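Local structure of aldehyde dehydrogenase (Bartonella henselae, 3I44) at residues T127-S130 / H131-F135; H460-P463 / G464-F468. The protein probably oxidises aldehydes to carboxylic acids with a nicotinamide coenzyme as electron acceptor. The protein carries 1 engineered substitution. All coordinates share one frame; numbering follows the deposited sequence. Where two conformers were deposited one is given.

Contact 1: T127-S130 / H131-F135; sequences TGSS and HIRNF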
# COMPACT_ATOMS: atom_id res chain seq x y z
N THR A 127 -5.25 16.36 21.65
CA THR A 127 -5.20 15.91 20.25
C THR A 127 -5.99 14.61 20.05
O THR A 127 -6.64 14.43 19.02
CB THR A 127 -3.76 15.81 19.67
OG1 THR A 127 -2.95 14.88 20.43
CG2 THR A 127 -3.15 17.18 19.69
N GLY A 128 -5.99 13.74 21.07
CA GLY A 128 -6.83 12.53 21.06
C GLY A 128 -8.29 12.85 20.83
O GLY A 128 -8.95 12.27 19.91
N SER A 129 -8.80 13.80 21.63
CA SER A 129 -10.21 14.17 21.51
C SER A 129 -10.46 14.83 20.15
O SER A 129 -11.49 14.57 19.53
CB SER A 129 -10.66 15.06 22.67
OG SER A 129 -9.61 15.91 23.12
N SER A 130 -9.53 15.65 19.68
CA SER A 130 -9.66 16.31 18.38
C SER A 130 -9.70 15.29 17.22
O SER A 130 -10.49 15.42 16.28
CB SER A 130 -8.53 17.30 18.16
OG SER A 130 -8.58 17.82 16.85
N HIS A 131 -8.86 14.27 17.28
CA HIS A 131 -8.91 13.20 16.28
C HIS A 131 -10.25 12.45 16.33
O HIS A 131 -10.86 12.23 15.31
CB HIS A 131 -7.77 12.22 16.45
CG HIS A 131 -6.42 12.80 16.15
ND1 HIS A 131 -6.25 13.82 15.24
CD2 HIS A 131 -5.19 12.47 16.59
CE1 HIS A 131 -4.96 14.12 15.16
NE2 HIS A 131 -4.30 13.31 15.96
N ILE A 132 -10.70 12.08 17.51
CA ILE A 132 -11.97 11.41 17.64
C ILE A 132 -13.07 12.23 16.97
O ILE A 132 -13.82 11.70 16.16
CB ILE A 132 -12.35 11.13 19.11
CG1 ILE A 132 -11.39 10.09 19.71
CG2 ILE A 132 -13.76 10.61 19.12
CD1 ILE A 132 -11.43 9.92 21.20
N ARG A 133 -13.16 13.52 17.29
CA ARG A 133 -14.19 14.39 16.69
C ARG A 133 -14.07 14.49 15.17
O ARG A 133 -15.09 14.57 14.48
CB ARG A 133 -14.15 15.81 17.30
CG ARG A 133 -14.45 15.86 18.80
CD ARG A 133 -14.63 17.30 19.33
NE ARG A 133 -13.63 18.19 18.77
CZ ARG A 133 -12.49 18.47 19.35
NH1 ARG A 133 -12.21 17.95 20.54
NH2 ARG A 133 -11.62 19.26 18.73
N ASN A 134 -12.85 14.53 14.67
CA ASN A 134 -12.65 14.63 13.24
C ASN A 134 -13.04 13.33 12.49
O ASN A 134 -13.54 13.38 11.36
CB ASN A 134 -11.24 15.10 12.92
CG ASN A 134 -11.06 16.60 13.18
OD1 ASN A 134 -11.92 17.41 12.90
ND2 ASN A 134 -9.90 16.96 13.69
N PHE A 135 -12.86 12.18 13.15
CA PHE A 135 -13.36 10.90 12.61
C PHE A 135 -14.91 10.89 12.60
O PHE A 135 -15.52 10.48 11.64
CB PHE A 135 -12.85 9.70 13.43
CG PHE A 135 -11.39 9.38 13.16
CD1 PHE A 135 -10.96 9.09 11.87
CD2 PHE A 135 -10.47 9.40 14.16
CE1 PHE A 135 -9.64 8.79 11.63
CE2 PHE A 135 -9.15 9.12 13.91
CZ PHE A 135 -8.73 8.81 12.66
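His-131 through Asn-134 each return a backbone N-H to the carbonyl four residues earlier, from Thr-127 to Ser-130, in the regular i to i+4 ladder of an alpha helix, with His-131 N 2.8 Å from Thr-127 O. The side chains of the later turn lie back along these carbonyls. With CG beside its own backbone N (chi1 -68°), His-131 lays one ring face on Thr-127 O, which stands 3.2 Å above the ring plane near the rim, and CG is 3.3 Å from that oxygen. One residue on, Ile-132 presses CG1 against Gly-128 O at 3.3 Å and goes on to Leu-95 of helix 84-100. In the conformer given, Arg-133 bends at chi3 (-42°) and turns one guanidinium face toward Ser-130 CA, 3.3 Å from the plane near its rim; this placement is doubtful, since both residues were deposited in two conformers. Asn-134 sets ND2 3.1 Å from Ser-130 O, too poorly angled for a hydrogen bond. Thr-127 OG1 hydrogen-bonds Ala-123 O one turn back and, weakly, Asn-176 ND2, while His-131 also packs on Thr-179 and Leu-180 of helix 174-188. The histidine ring and asparagine amide thus crowd carbonyls already bonded in the helix: the backbone ladder carries the hydrogen bonding between the turns, and these groups add van der Waals contact and perhaps some electrostatic attraction.

Contact 2: H460-P463 / G464-F468; sequences HELP and GGSYF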
# COMPACT_ATOMS: atom_id res chain seq x y z
N HIS A 460 0.72 28.05 9.24
CA HIS A 460 -0.64 27.51 9.13
C HIS A 460 -0.70 26.00 9.25
O HIS A 460 -0.11 25.26 8.48
CB HIS A 460 -1.28 27.95 7.82
CG HIS A 460 -1.54 29.42 7.74
ND1 HIS A 460 -0.79 30.26 6.96
CD2 HIS A 460 -2.45 30.19 8.37
CE1 HIS A 460 -1.23 31.50 7.10
NE2 HIS A 460 -2.24 31.49 7.96
N GLU A 461 -1.46 25.54 10.22
CA GLU A 461 -1.68 24.12 10.41
C GLU A 461 -2.57 23.55 9.30
O GLU A 461 -3.30 24.30 8.63
CB GLU A 461 -2.27 23.87 11.80
CG GLU A 461 -1.28 24.27 12.89
CD GLU A 461 -1.74 23.94 14.31
OE1 GLU A 461 -2.97 23.83 14.57
OE2 GLU A 461 -0.83 23.82 15.16
N LEU A 462 -2.47 22.24 9.08
CA LEU A 462 -3.41 21.54 8.20
C LEU A 462 -4.75 21.47 8.91
O LEU A 462 -4.78 21.37 10.11
CB LEU A 462 -2.91 20.14 7.85
CG LEU A 462 -1.72 20.10 6.87
CD1 LEU A 462 -1.01 18.69 6.75
CD2 LEU A 462 -2.15 20.61 5.52
N PRO A 463 -5.87 21.53 8.15
CA PRO A 463 -7.18 21.58 8.76
C PRO A 463 -7.60 20.23 9.34
O PRO A 463 -7.05 19.18 8.98
CB PRO A 463 -8.08 22.00 7.60
CG PRO A 463 -7.41 21.46 6.42
CD PRO A 463 -5.96 21.65 6.69
N GLY A 464 -8.54 20.28 10.26
CA GLY A 464 -9.10 19.10 10.87
C GLY A 464 -9.73 18.25 9.80
O GLY A 464 -10.38 18.76 8.90
N GLY A 465 -9.48 16.95 9.86
CA GLY A 465 -9.96 16.09 8.76
C GLY A 465 -9.00 15.88 7.61
O GLY A 465 -9.23 15.01 6.77
N SER A 466 -7.96 16.71 7.51
CA SER A 466 -6.84 16.43 6.63
C SER A 466 -6.16 15.15 7.11
O SER A 466 -6.25 14.77 8.25
CB SER A 466 -5.83 17.58 6.67
OG SER A 466 -4.65 17.30 5.88
N TYR A 467 -5.45 14.49 6.21
CA TYR A 467 -4.60 13.38 6.61
C TYR A 467 -3.31 13.83 7.26
O TYR A 467 -2.87 14.98 7.09
CB TYR A 467 -4.25 12.51 5.41
CG TYR A 467 -3.31 13.08 4.37
CD1 TYR A 467 -1.94 13.24 4.62
CD2 TYR A 467 -3.76 13.37 3.10
CE1 TYR A 467 -1.08 13.69 3.64
CE2 TYR A 467 -2.90 13.80 2.09
CZ TYR A 467 -1.57 13.96 2.37
OH TYR A 467 -0.75 14.38 1.39
N PHE A 468 -2.71 12.90 7.98
CA PHE A 468 -1.36 13.01 8.43
C PHE A 468 -0.54 11.83 7.89
O PHE A 468 -0.87 10.66 8.15
CB PHE A 468 -1.31 13.02 9.97
CG PHE A 468 0.07 13.33 10.53
CD1 PHE A 468 0.37 14.61 10.99
CD2 PHE A 468 1.06 12.35 10.57
CE1 PHE A 468 1.63 14.90 11.50
CE2 PHE A 468 2.32 12.64 11.07
CZ PHE A 468 2.61 13.90 11.54
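Ser-466 holds OG anti to its backbone N (chi1 176°), and Leu-462 turns CG back beside its own N, which brings the serine hydroxyl alongside the leucine chain, OG lying 3.9 Å from Leu-462 CB and 4.0 Å from CD1. The chain between them reverses in a type II beta turn from Pro-463 to Ser-466, closed by Ser-466 N to Pro-463 O at 3.0 Å, with the donor above the carbonyl plane and a fairly straight N-H (154°). Gly-465 takes the third place of this turn with a positive phi of 91°, where a beta carbon would run into the preceding carbonyl oxygen. Pro-463 CD also comes within 4.1 Å of Ser-466 CB. Ser-466 OG donates to Tyr-467 O at 3.2 Å, reaching a lone pair in the carbonyl plane. Leu-462 packs on Ser-495, and Ser-466 on Leu-148, of the second subunit, while Tyr-467 OH hydrogen-bonds Gly-453 O and its ring meets Trp-483 edge-to-face. One backbone bond therefore closes the reversal, and the serine hydroxyl, its proton spent on the next carbonyl, offers the leucine a mainly van der Waals surface at the dimer interface.

Overall arrangement
Along the chain contact 1 comes first, in the middle of helix 117-141, and contact 2 follows more than 300 residues later, in the loop between strand 454-457 and helix 481-486. Strand 454-457 is, within this chain, an outermost strand of the seven-stranded sheet of what is, by family resemblance, the catalytic domain, whereas helix 117-141 probably belongs, as in relatives, to the coenzyme-binding domain. Their centres nevertheless lie about 12 Å apart and they touch: Asn-134 ND2 packs on Gly-464 CA at 3.6 Å. The turn thus rests on the helix across the two parts of the subunit, while its loop also meets the second subunit, which does not touch contact 1.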